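Local coordinates for protein glycosyltransferase (PDB 2IUY) that binds UDP and probably acts as a retaining GT-B glycosyltransferase of family GT4 in the biosynthesis of the antibiotic avilamycin A, at residues K5-N10 and E77-T82; A37-G42 and V87-S92; A181-A186 and R300-L305; T207-S212 and Y289-A294. All blocks are in the same frame, centred on the assembly; numbering follows the deposited sequence.

Contact 1: K5-N10 and E77-T82; sequences KVALVN and ERWLRT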
loop_
_atom_site.group_PDB
_atom_site.type_symbol
_atom_site.label_atom_id
_atom_site.label_comp_id
_atom_site.label_asym_id
_atom_site.label_seq_id
_atom_site.Cartn_x
_atom_site.Cartn_y
_atom_site.Cartn_z
ATOM N N LYS A 5 7.957 -22.484 4.665
ATOM C CA LYS A 5 7.661 -21.788 5.910
ATOM C C LYS A 5 8.206 -20.394 5.747
ATOM O O LYS A 5 9.387 -20.232 5.489
ATOM C CB LYS A 5 8.244 -22.514 7.124
ATOM C CG LYS A 5 7.716 -23.980 7.230
ATOM C CD LYS A 5 7.723 -24.431 8.663
ATOM C CE LYS A 5 8.916 -25.202 9.099
ATOM N NZ LYS A 5 8.868 -25.372 10.645
ATOM N N VAL A 6 7.313 -19.398 5.781
ATOM C CA VAL A 6 7.696 -18.009 5.461
ATOM C C VAL A 6 7.464 -17.145 6.704
ATOM O O VAL A 6 6.342 -17.094 7.246
ATOM C CB VAL A 6 6.936 -17.394 4.248
ATOM C CG1 VAL A 6 7.500 -15.945 3.888
ATOM C CG2 VAL A 6 6.906 -18.341 2.975
ATOM N N ALA A 7 8.526 -16.513 7.181
ATOM C CA ALA A 7 8.416 -15.520 8.240
ATOM C C ALA A 7 8.226 -14.178 7.570
ATOM O O ALA A 7 9.125 -13.726 6.854
ATOM C CB ALA A 7 9.659 -15.513 9.104
ATOM N N LEU A 8 7.039 -13.573 7.769
ATOM C CA LEU A 8 6.675 -12.275 7.193
ATOM C C LEU A 8 6.803 -11.262 8.278
ATOM O O LEU A 8 6.080 -11.386 9.258
ATOM C CB LEU A 8 5.211 -12.219 6.745
ATOM C CG LEU A 8 4.780 -12.751 5.395
ATOM C CD1 LEU A 8 3.230 -12.500 5.237
ATOM C CD2 LEU A 8 5.653 -12.142 4.258
ATOM N N VAL A 9 7.668 -10.251 8.094
ATOM C CA VAL A 9 7.971 -9.317 9.166
ATOM C C VAL A 9 7.297 -8.044 8.804
ATOM O O VAL A 9 7.700 -7.353 7.860
ATOM C CB VAL A 9 9.536 -9.074 9.418
ATOM C CG1 VAL A 9 9.756 -8.376 10.769
ATOM C CG2 VAL A 9 10.313 -10.405 9.444
ATOM N N ASN A 10 6.230 -7.752 9.545
ATOM C CA ASN A 10 5.521 -6.497 9.445
ATOM C C ASN A 10 6.362 -5.443 10.115
ATOM O O ASN A 10 7.173 -5.761 10.996
ATOM C CB ASN A 10 4.188 -6.605 10.210
ATOM C CG ASN A 10 3.381 -5.336 10.159
ATOM O OD1 ASN A 10 3.197 -4.758 9.090
ATOM N ND2 ASN A 10 2.859 -4.908 11.304
ATOM N N GLU A 77 14.111 -10.253 16.361
ATOM C CA GLU A 77 15.468 -10.815 16.083
ATOM C C GLU A 77 15.755 -12.073 16.858
ATOM O O GLU A 77 16.329 -13.018 16.314
ATOM C CB GLU A 77 16.617 -9.837 16.376
ATOM C CG GLU A 77 16.366 -8.452 15.912
ATOM C CD GLU A 77 17.570 -7.565 16.060
ATOM O OE1 GLU A 77 17.673 -6.636 15.201
ATOM O OE2 GLU A 77 18.382 -7.794 17.023
ATOM N N ARG A 78 15.346 -12.086 18.122
ATOM C CA ARG A 78 15.573 -13.230 18.979
ATOM C C ARG A 78 14.881 -14.443 18.420
ATOM O O ARG A 78 15.492 -15.512 18.370
ATOM C CB ARG A 78 15.108 -12.914 20.395
ATOM C CG ARG A 78 15.383 -13.971 21.464
ATOM C CD ARG A 78 15.220 -13.352 22.842
ATOM N NE ARG A 78 16.157 -12.226 23.005
ATOM C CZ ARG A 78 15.817 -10.969 23.313
ATOM N NH1 ARG A 78 14.534 -10.636 23.541
ATOM N NH2 ARG A 78 16.773 -10.041 23.410
ATOM N N TRP A 79 13.627 -14.266 17.976
ATOM C CA TRP A 79 12.780 -15.322 17.405
ATOM C C TRP A 79 13.329 -15.883 16.088
ATOM O O TRP A 79 13.363 -17.098 15.888
ATOM C CB TRP A 79 11.326 -14.828 17.194
ATOM C CG TRP A 79 10.380 -15.975 16.842
ATOM C CD1 TRP A 79 9.685 -16.797 17.726
ATOM C CD2 TRP A 79 10.047 -16.456 15.514
ATOM N NE1 TRP A 79 8.957 -17.734 17.020
ATOM C CE2 TRP A 79 9.161 -17.546 15.672
ATOM C CE3 TRP A 79 10.409 -16.061 14.213
ATOM C CZ2 TRP A 79 8.642 -18.257 14.575
ATOM C CZ3 TRP A 79 9.883 -16.774 13.124
ATOM C CH2 TRP A 79 9.022 -17.866 13.323
ATOM N N LEU A 80 13.721 -14.975 15.191
ATOM C CA LEU A 80 14.320 -15.319 13.885
ATOM C C LEU A 80 15.633 -16.120 13.979
ATOM O O LEU A 80 15.917 -16.965 13.119
ATOM C CB LEU A 80 14.532 -14.035 13.041
ATOM C CG LEU A 80 13.266 -13.326 12.534
ATOM C CD1 LEU A 80 13.656 -12.021 11.802
ATOM C CD2 LEU A 80 12.425 -14.238 11.648
ATOM N N ARG A 81 16.435 -15.858 15.013
ATOM C CA ARG A 81 17.699 -16.552 15.205
ATOM C C ARG A 81 17.532 -18.074 15.399
ATOM O O ARG A 81 18.373 -18.861 14.982
ATOM C CB ARG A 81 18.478 -15.912 16.379
ATOM C CG ARG A 81 19.924 -16.427 16.502
ATOM C CD ARG A 81 20.779 -15.634 17.536
ATOM N NE ARG A 81 21.551 -14.523 16.927
ATOM C CZ ARG A 81 22.746 -14.613 16.310
ATOM N NH1 ARG A 81 23.424 -15.780 16.159
ATOM N NH2 ARG A 81 23.297 -13.480 15.835
ATOM N N THR A 82 16.436 -18.488 16.011
ATOM C CA THR A 82 16.233 -19.905 16.321
ATOM C C THR A 82 15.114 -20.565 15.505
ATOM O O THR A 82 14.865 -21.778 15.645
ATOM C CB THR A 82 15.948 -20.092 17.828
ATOM O OG1 THR A 82 14.723 -19.421 18.180
ATOM C CG2 THR A 82 17.130 -19.531 18.668
#

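Contact 2: A37-G42 and V87-S92; sequences ANLMDG and VVHDHS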
loop_
_atom_site.group_PDB
_atom_site.type_symbol
_atom_site.label_atom_id
_atom_site.label_comp_id
_atom_site.label_asym_id
_atom_site.label_seq_id
_atom_site.Cartn_x
_atom_site.Cartn_y
_atom_site.Cartn_z
ATOM N N ALA A 37 -1.105 -8.188 4.915
ATOM C CA ALA A 37 -2.349 -8.937 4.984
ATOM C C ALA A 37 -2.706 -9.587 3.625
ATOM O O ALA A 37 -3.026 -10.767 3.573
ATOM C CB ALA A 37 -3.494 -8.017 5.490
ATOM N N ASN A 38 -2.625 -8.809 2.554
ATOM C CA ASN A 38 -2.993 -9.234 1.235
ATOM C C ASN A 38 -1.967 -10.243 0.683
ATOM O O ASN A 38 -2.345 -11.270 0.052
ATOM C CB ASN A 38 -3.103 -8.008 0.269
ATOM C CG ASN A 38 -4.388 -7.217 0.476
ATOM O OD1 ASN A 38 -5.504 -7.757 0.359
ATOM N ND2 ASN A 38 -4.240 -5.919 0.721
ATOM N N LEU A 39 -0.697 -9.942 0.926
ATOM C CA LEU A 39 0.416 -10.873 0.643
ATOM C C LEU A 39 0.236 -12.221 1.347
ATOM O O LEU A 39 0.338 -13.289 0.733
ATOM C CB LEU A 39 1.800 -10.251 0.980
ATOM C CG LEU A 39 2.981 -11.217 0.688
ATOM C CD1 LEU A 39 2.921 -11.787 -0.762
ATOM C CD2 LEU A 39 4.348 -10.660 0.965
HETATM N N MSE A 40 -0.009 -12.142 2.640
HETATM C CA MSE A 40 -0.178 -13.299 3.492
HETATM C C MSE A 40 -1.314 -14.223 3.003
HETATM O O MSE A 40 -1.203 -15.437 3.072
HETATM C CB MSE A 40 -0.476 -12.769 4.892
HETATM C CG MSE A 40 -0.987 -13.770 5.872
HETATM SE SE MSE A 40 -1.346 -12.797 7.537
HETATM C CE MSE A 40 -3.154 -12.105 7.109
ATOM N N ASP A 41 -2.427 -13.623 2.567
ATOM C CA ASP A 41 -3.595 -14.364 2.068
ATOM C C ASP A 41 -3.175 -15.145 0.833
ATOM O O ASP A 41 -3.529 -16.307 0.676
ATOM C CB ASP A 41 -4.709 -13.404 1.649
ATOM C CG ASP A 41 -5.420 -12.768 2.820
ATOM O OD1 ASP A 41 -5.078 -13.065 3.993
ATOM O OD2 ASP A 41 -6.324 -11.945 2.538
ATOM N N GLY A 42 -2.432 -14.496 -0.059
ATOM C CA GLY A 42 -1.882 -15.188 -1.272
ATOM C C GLY A 42 -1.040 -16.425 -0.937
ATOM O O GLY A 42 -1.284 -17.513 -1.490
ATOM N N VAL A 87 12.382 -18.866 4.771
ATOM C CA VAL A 87 12.425 -17.529 4.182
ATOM C C VAL A 87 12.006 -16.547 5.253
ATOM O O VAL A 87 10.980 -16.745 5.923
ATOM C CB VAL A 87 11.366 -17.382 2.995
ATOM C CG1 VAL A 87 11.316 -15.945 2.445
ATOM C CG2 VAL A 87 11.644 -18.375 1.845
ATOM N N VAL A 88 12.804 -15.497 5.413
ATOM C CA VAL A 88 12.398 -14.304 6.155
ATOM C C VAL A 88 12.168 -13.192 5.151
ATOM O O VAL A 88 13.076 -12.783 4.482
ATOM C CB VAL A 88 13.466 -13.872 7.198
ATOM C CG1 VAL A 88 13.139 -12.510 7.841
ATOM C CG2 VAL A 88 13.587 -14.957 8.283
ATOM N N HIS A 89 10.933 -12.713 5.079
ATOM C CA HIS A 89 10.511 -11.699 4.140
ATOM C C HIS A 89 10.132 -10.446 4.920
ATOM O O HIS A 89 9.054 -10.383 5.541
ATOM C CB HIS A 89 9.333 -12.264 3.309
ATOM C CG HIS A 89 8.874 -11.368 2.202
ATOM N ND1 HIS A 89 7.894 -11.753 1.308
ATOM C CD2 HIS A 89 9.219 -10.101 1.861
ATOM C CE1 HIS A 89 7.694 -10.778 0.433
ATOM N NE2 HIS A 89 8.475 -9.761 0.757
ATOM N N ASP A 90 11.060 -9.481 4.898
ATOM C CA ASP A 90 11.010 -8.244 5.613
ATOM C C ASP A 90 10.195 -7.179 4.880
ATOM O O ASP A 90 10.432 -6.871 3.723
ATOM C CB ASP A 90 12.440 -7.719 5.955
ATOM C CG ASP A 90 12.398 -6.509 6.907
ATOM O OD1 ASP A 90 11.496 -6.490 7.778
ATOM O OD2 ASP A 90 13.194 -5.549 6.760
ATOM N N HIS A 91 9.212 -6.626 5.595
ATOM C CA HIS A 91 8.450 -5.469 5.132
ATOM C C HIS A 91 8.689 -4.254 6.001
ATOM O O HIS A 91 8.052 -3.257 5.793
ATOM C CB HIS A 91 6.941 -5.789 5.154
ATOM C CG HIS A 91 6.558 -6.834 4.149
ATOM N ND1 HIS A 91 6.061 -6.522 2.907
ATOM C CD2 HIS A 91 6.674 -8.184 4.189
ATOM C CE1 HIS A 91 5.823 -7.639 2.244
ATOM N NE2 HIS A 91 6.182 -8.663 3.003
ATOM N N SER A 92 9.559 -4.356 7.012
ATOM C CA SER A 92 9.771 -3.282 8.002
ATOM C C SER A 92 10.718 -2.153 7.559
ATOM O O SER A 92 10.898 -1.205 8.306
ATOM C CB SER A 92 10.351 -3.868 9.280
ATOM O OG SER A 92 11.710 -4.162 9.081
#

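Contact 3: A181-A186 and R300-L305; sequences AAFAHA and RTLAGL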
loop_
_atom_site.group_PDB
_atom_site.type_symbol
_atom_site.label_atom_id
_atom_site.label_comp_id
_atom_site.label_asym_id
_atom_site.label_seq_id
_atom_site.Cartn_x
_atom_site.Cartn_y
_atom_site.Cartn_z
ATOM N N ALA A 181 -8.137 18.263 -3.379
ATOM C CA ALA A 181 -9.250 19.226 -3.120
ATOM C C ALA A 181 -9.463 20.101 -4.367
ATOM O O ALA A 181 -10.607 20.248 -4.842
ATOM C CB ALA A 181 -8.979 20.090 -1.861
ATOM N N ALA A 182 -8.364 20.606 -4.940
ATOM C CA ALA A 182 -8.411 21.422 -6.155
ATOM C C ALA A 182 -9.053 20.654 -7.321
ATOM O O ALA A 182 -9.817 21.196 -8.097
ATOM C CB ALA A 182 -6.988 21.885 -6.563
ATOM N N PHE A 183 -8.708 19.391 -7.480
ATOM C CA PHE A 183 -9.249 18.657 -8.622
ATOM C C PHE A 183 -10.773 18.427 -8.448
ATOM O O PHE A 183 -11.569 18.613 -9.388
ATOM C CB PHE A 183 -8.433 17.365 -8.880
ATOM C CG PHE A 183 -8.938 16.559 -10.057
ATOM C CD1 PHE A 183 -8.367 16.712 -11.315
ATOM C CD2 PHE A 183 -9.968 15.642 -9.894
ATOM C CE1 PHE A 183 -8.834 16.018 -12.399
ATOM C CE2 PHE A 183 -10.454 14.926 -11.002
ATOM C CZ PHE A 183 -9.866 15.106 -12.256
ATOM N N ALA A 184 -11.169 18.017 -7.245
ATOM C CA ALA A 184 -12.587 17.878 -6.891
ATOM C C ALA A 184 -13.299 19.209 -7.104
ATOM O O ALA A 184 -14.312 19.248 -7.793
ATOM C CB ALA A 184 -12.750 17.412 -5.435
ATOM N N HIS A 185 -12.793 20.284 -6.497
ATOM C CA HIS A 185 -13.306 21.641 -6.772
ATOM C C HIS A 185 -13.521 21.944 -8.291
ATOM O O HIS A 185 -14.588 22.408 -8.691
ATOM C CB HIS A 185 -12.448 22.710 -6.096
ATOM C CG HIS A 185 -12.892 24.108 -6.408
ATOM N ND1 HIS A 185 -12.337 24.855 -7.425
ATOM C CD2 HIS A 185 -13.874 24.869 -5.874
ATOM C CE1 HIS A 185 -12.944 26.027 -7.486
ATOM N NE2 HIS A 185 -13.883 26.057 -6.559
ATOM N N ALA A 186 -12.517 21.654 -9.110
ATOM C CA ALA A 186 -12.564 21.800 -10.551
ATOM C C ALA A 186 -13.766 21.083 -11.169
ATOM O O ALA A 186 -14.323 21.562 -12.161
ATOM C CB ALA A 186 -11.245 21.268 -11.205
ATOM N N ARG A 300 -14.207 16.209 -17.664
ATOM C CA ARG A 300 -14.077 15.192 -18.695
ATOM C C ARG A 300 -13.180 14.032 -18.359
ATOM O O ARG A 300 -13.488 12.890 -18.702
ATOM C CB ARG A 300 -13.550 15.793 -19.982
ATOM C CG ARG A 300 -14.381 16.974 -20.478
ATOM C CD ARG A 300 -15.768 16.616 -20.909
ATOM N NE ARG A 300 -16.268 17.657 -21.798
ATOM C CZ ARG A 300 -16.179 17.642 -23.127
ATOM N NH1 ARG A 300 -15.599 16.631 -23.777
ATOM N NH2 ARG A 300 -16.693 18.656 -23.809
ATOM N N THR A 301 -12.032 14.336 -17.773
ATOM C CA THR A 301 -11.162 13.321 -17.172
ATOM C C THR A 301 -12.019 12.443 -16.271
ATOM O O THR A 301 -11.973 11.240 -16.379
ATOM C CB THR A 301 -9.994 13.949 -16.367
ATOM O OG1 THR A 301 -8.990 14.396 -17.277
ATOM C CG2 THR A 301 -9.351 12.928 -15.401
ATOM N N LEU A 302 -12.812 13.057 -15.404
ATOM C CA LEU A 302 -13.618 12.292 -14.452
ATOM C C LEU A 302 -14.703 11.490 -15.124
ATOM O O LEU A 302 -14.890 10.301 -14.827
ATOM C CB LEU A 302 -14.221 13.194 -13.382
ATOM C CG LEU A 302 -14.759 12.483 -12.125
ATOM C CD1 LEU A 302 -13.597 12.088 -11.189
ATOM C CD2 LEU A 302 -15.767 13.340 -11.390
ATOM N N ALA A 303 -15.423 12.120 -16.049
ATOM C CA ALA A 303 -16.534 11.439 -16.700
ATOM C C ALA A 303 -16.084 10.350 -17.714
ATOM O O ALA A 303 -16.863 9.444 -18.014
ATOM C CB ALA A 303 -17.509 12.447 -17.327
ATOM N N GLY A 304 -14.846 10.418 -18.213
ATOM C CA GLY A 304 -14.300 9.352 -19.068
ATOM C C GLY A 304 -13.624 8.145 -18.381
ATOM O O GLY A 304 -13.090 7.235 -19.070
ATOM N N LEU A 305 -13.612 8.115 -17.037
ATOM C CA LEU A 305 -12.887 7.022 -16.326
ATOM C C LEU A 305 -13.588 5.669 -16.606
ATOM O O LEU A 305 -14.796 5.643 -16.915
ATOM C CB LEU A 305 -12.792 7.268 -14.803
ATOM C CG LEU A 305 -11.934 8.403 -14.215
ATOM C CD1 LEU A 305 -12.311 8.648 -12.762
ATOM C CD2 LEU A 305 -10.442 8.122 -14.335
#

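Contact 4: T207-S212 and Y289-A294; sequences TRRYGS and YGTDFA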
loop_
_atom_site.group_PDB
_atom_site.type_symbol
_atom_site.label_atom_id
_atom_site.label_comp_id
_atom_site.label_asym_id
_atom_site.label_seq_id
_atom_site.Cartn_x
_atom_site.Cartn_y
_atom_site.Cartn_z
ATOM N N THR A 207 -8.785 23.714 4.223
ATOM C CA THR A 207 -10.148 24.089 4.618
ATOM C C THR A 207 -10.422 25.553 4.207
ATOM O O THR A 207 -11.482 25.862 3.691
ATOM C CB THR A 207 -10.445 23.765 6.119
ATOM O OG1 THR A 207 -9.437 24.333 6.946
ATOM C CG2 THR A 207 -10.395 22.274 6.370
ATOM N N ARG A 208 -9.415 26.408 4.357
ATOM C CA ARG A 208 -9.457 27.781 3.856
ATOM C C ARG A 208 -9.734 27.877 2.353
ATOM O O ARG A 208 -10.623 28.599 1.911
ATOM C CB ARG A 208 -8.142 28.499 4.216
ATOM C CG ARG A 208 -8.068 29.930 3.731
ATOM C CD ARG A 208 -6.762 30.651 4.123
ATOM N NE ARG A 208 -5.570 30.227 3.369
ATOM C CZ ARG A 208 -5.245 30.611 2.130
ATOM N NH1 ARG A 208 -6.032 31.426 1.427
ATOM N NH2 ARG A 208 -4.126 30.157 1.586
ATOM N N ARG A 209 -8.954 27.153 1.567
ATOM C CA ARG A 209 -9.005 27.264 0.125
ATOM C C ARG A 209 -10.147 26.478 -0.508
ATOM O O ARG A 209 -10.693 26.929 -1.510
ATOM C CB ARG A 209 -7.656 26.868 -0.483
ATOM C CG ARG A 209 -6.550 27.837 -0.039
ATOM C CD ARG A 209 -5.149 27.399 -0.465
ATOM N NE ARG A 209 -5.077 26.988 -1.870
ATOM C CZ ARG A 209 -3.926 26.831 -2.534
ATOM N NH1 ARG A 209 -2.765 27.063 -1.912
ATOM N NH2 ARG A 209 -3.939 26.476 -3.821
ATOM N N TYR A 210 -10.475 25.313 0.076
ATOM C CA TYR A 210 -11.442 24.374 -0.496
ATOM C C TYR A 210 -12.448 23.822 0.505
ATOM O O TYR A 210 -12.966 22.725 0.317
ATOM C CB TYR A 210 -10.699 23.213 -1.172
ATOM C CG TYR A 210 -9.777 23.697 -2.246
ATOM C CD1 TYR A 210 -10.284 24.162 -3.459
ATOM C CD2 TYR A 210 -8.398 23.715 -2.046
ATOM C CE1 TYR A 210 -9.434 24.637 -4.469
ATOM C CE2 TYR A 210 -7.543 24.173 -3.040
ATOM C CZ TYR A 210 -8.064 24.617 -4.260
ATOM O OH TYR A 210 -7.218 25.079 -5.254
ATOM N N GLY A 211 -12.762 24.604 1.544
ATOM C CA GLY A 211 -13.718 24.156 2.588
ATOM C C GLY A 211 -15.043 23.568 2.075
ATOM O O GLY A 211 -15.514 22.525 2.559
ATOM N N SER A 212 -15.627 24.228 1.088
ATOM C CA SER A 212 -16.945 23.858 0.587
ATOM C C SER A 212 -16.857 22.585 -0.255
ATOM O O SER A 212 -17.850 21.927 -0.531
ATOM C CB SER A 212 -17.571 25.011 -0.195
ATOM O OG SER A 212 -16.840 25.296 -1.386
ATOM N N TYR A 289 0.669 17.700 -11.947
ATOM C CA TYR A 289 0.984 18.231 -10.638
ATOM C C TYR A 289 0.338 19.590 -10.399
ATOM O O TYR A 289 -0.090 20.252 -11.338
ATOM C CB TYR A 289 2.494 18.399 -10.538
ATOM C CG TYR A 289 3.248 17.124 -10.344
ATOM C CD1 TYR A 289 2.814 16.161 -9.420
ATOM C CD2 TYR A 289 4.404 16.875 -11.073
ATOM C CE1 TYR A 289 3.528 14.998 -9.219
ATOM C CE2 TYR A 289 5.119 15.679 -10.901
ATOM C CZ TYR A 289 4.676 14.765 -9.970
ATOM O OH TYR A 289 5.403 13.634 -9.789
ATOM N N GLY A 290 0.308 20.023 -9.141
ATOM C CA GLY A 290 -0.238 21.345 -8.794
ATOM C C GLY A 290 -1.747 21.336 -8.649
ATOM O O GLY A 290 -2.372 20.274 -8.644
ATOM N N THR A 291 -2.306 22.540 -8.518
ATOM C CA THR A 291 -3.736 22.800 -8.266
ATOM C C THR A 291 -4.485 23.490 -9.433
ATOM O O THR A 291 -5.657 23.881 -9.291
ATOM C CB THR A 291 -3.933 23.708 -7.019
ATOM O OG1 THR A 291 -3.291 24.985 -7.207
ATOM C CG2 THR A 291 -3.439 23.047 -5.733
ATOM N N ASP A 292 -3.822 23.684 -10.563
ATOM C CA ASP A 292 -4.419 24.517 -11.595
ATOM C C ASP A 292 -5.089 23.605 -12.630
ATOM O O ASP A 292 -4.508 23.233 -13.627
ATOM C CB ASP A 292 -3.378 25.500 -12.196
ATOM C CG ASP A 292 -2.417 26.119 -11.114
ATOM O OD1 ASP A 292 -2.807 27.084 -10.383
ATOM O OD2 ASP A 292 -1.242 25.657 -11.001
ATOM N N PHE A 293 -6.309 23.182 -12.340
ATOM C CA PHE A 293 -7.012 22.253 -13.217
ATOM C C PHE A 293 -8.090 23.022 -13.946
ATOM O O PHE A 293 -8.961 23.623 -13.280
ATOM C CB PHE A 293 -7.642 21.099 -12.418
ATOM C CG PHE A 293 -6.637 20.214 -11.730
ATOM C CD1 PHE A 293 -5.862 19.313 -12.462
ATOM C CD2 PHE A 293 -6.471 20.283 -10.338
ATOM C CE1 PHE A 293 -4.928 18.478 -11.823
ATOM C CE2 PHE A 293 -5.553 19.458 -9.682
ATOM C CZ PHE A 293 -4.757 18.564 -10.433
ATOM N N ALA A 294 -8.027 23.035 -15.285
ATOM C CA ALA A 294 -9.156 23.551 -16.094
ATOM C C ALA A 294 -10.392 22.696 -15.803
ATOM O O ALA A 294 -10.332 21.451 -15.926
ATOM C CB ALA A 294 -8.812 23.528 -17.567
#

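Contact 1: K5-N10 and E77-T82
L80 of helix 73-82 lies over A7 and V9 of strand 5-9, and W79 adds one edge of its indole. L80 CB heads for the strand but does not yet touch it. CG lies beside the backbone N (chi1 -69°), and this turn sends both methyls down onto the sheet. The CD2 branch meets A7 CB at 4.0 Å. L80 CD2 also sits in the plane of the W79 ring, 3.7 Å from W79 CE3. The CD1 branch carries the chain on from CA and reaches V9 CG2 more loosely, at 4.4 Å. The two methyls of L80 are thus shared between alternate residues on the strand face turned to helix 73-82. A7 CB also lies at the rim of the indole, near its plane, 4.2 Å from W79 CZ3. No hydrogen bond crosses, so the contact is purely apolar. The axes of strand 5-9 and of the helical segment 77-82 run nearly antiparallel, at 165°, and come within 11.3 Å. L80 also touches L53 and V88 of the flanking strands 49-53 and 87-90. L8 points to the other face of the sheet, where it meets L39 and M40 of helix 31-45. This helix covering one face of a parallel sheet, with another helix on the other, is the layering of a Rossmann-like domain, here the N-terminal one of a GT-B fold.

Contact 2: A37-G42 and V87-S92
L39 and H89 both hold CG anti to the backbone N (chi1 -180° and -175°), which extends the two side chains toward each other from opposite directions. H91 has CG beside its N instead (chi1 -67°), and this brings its imidazole in at a slant to L39. Helix 31-45 is here packed on strand 87-90 in the N-terminal Rossmann-like domain of the GT-B fold. One methyl of L39 carries the contact. L39 CD2 is 3.4 Å from H89 CE1. The same methyl, L39 CD2, is 3.4 Å from H91 NE2, at the edge of that ring and near its plane. The two imidazoles also meet each other: H91 NE2 stands 3.4 Å above the H89 plane, offset toward the rim. All three side chains are buried, and the imidazole bonds are made to other parts of the chain. H89 ND1 bonds Y332 OH of helix 321-336, and H89 NE2 bonds S110 OG. With both nitrogens engaged, the rotation of the H89 ring is fixed. H91 ND1 bonds H112 NE2, and these two rings lie nearly parallel. L39 also touches Y328, so the C-terminal helix 321-336 closes over this spot. At the end of the strand, D90 forms an Asx turn with S92. D90 OD1 accepts from S92 N at 3.0 Å, from above the carboxylate plane. On its syn lone pair, D90 OD1 takes S92 OG at 2.7 Å.

Contact 3: A181-A186 and R300-L305
F183 meets T301 and L302 with the edge of its ring. F183 CZ touches the methyl T301 CG2 at 3.9 Å. The neighbouring F183 CE2 lies 4.2 Å from L302 CD1. Both methyls approach near the ring plane, so the end of the phenyl fits against two successive residues of helix 295-303. No hydrogen bond crosses between the two segments. The torsions set this up. F183 holds CG anti to the backbone N (chi1 -180°), which stretches the ring out from helix 177-187. T301 is turned so that its methyl, not its hydroxyl, faces the ring. That hydroxyl is used on its other side: T301 OG1 hydrogen-bonds E285 OE2 of strand 284-286, with a weak second bond to E297 O. This bond holds the rotation of T301 and so helps place CG2. Further out, F183 makes an edge-to-face contact with the F293 ring from the loop ahead of helix 295-303. F183 also rests on L236 and V269 of the sheet, T301 on V269, and L302 on A234. The phenyl therefore lies between two helices and the strands beneath them. Strands 234-237 and 268-270 carry residues of both helices, which lie side by side on one face of the parallel sheet. This is the layering of a Rossmann-like domain, here the C-terminal one of the GT-B fold.

Contact 4: T207-S212 and Y289-A294
R209 is gripped through NH1 by a salt bridge to E205 OE2, one turn earlier in its helix, while NH2 reaches across to T291. R209 NH2 stops 3.8 Å from T291 OG1. This is no hydrogen bond, although the oxygen lies at the edge of the guanidinium and in its plane. The T291 methyl is almost as near, with CG2 at 4.0 Å from R209 NH2. The arginine chain bends at chi3 (47°), and the side chains of R209 and T291 cross at about a right angle. Y210 comes in obliquely beside it, and Y210 OH touches T291 CB at 4.0 Å. D292 may add a weak long-range attraction, its OD1 being 6.7 Å from R209 NH2. The loop is shaped locally: D292 is the centre of an inverse gamma turn, with a weak bond from F293 N to T291 O. G290 N is bonded to Q240 OE1. The site is at the surface, and T291 is its most covered residue. Helix 200-210 thus meets, through R209 and Y210, the loop that leads from strand 284-286 to helix 295-303, while helix 177-187 backs both, its A182 touching Y210 and T291.

How the contacts relate
Contacts 1 and 2 belong to the N-terminal sheet, contacts 3 and 4 to the C-terminal domain, on opposite sides of the chain's centre. Contacts 1, 2 and 3 are buried, whereas contact 4 is at the surface. Contacts 1 and 2 join through neighbouring strands 5-9 and 87-90, where A7 O probably bonds H89 N. They use different faces of that sheet: one is plain apolar, the other sets a leucine methyl against hydrogen-bonded histidines. Helix 177-187 supplies one side of contact 3 and backs contact 4, and F183 and F293 tie the two together. Contact 3 relies on a phenyl edge, contact 4 on loose approaches of polar side chains. No hydrogen bond crosses any of the four pairs.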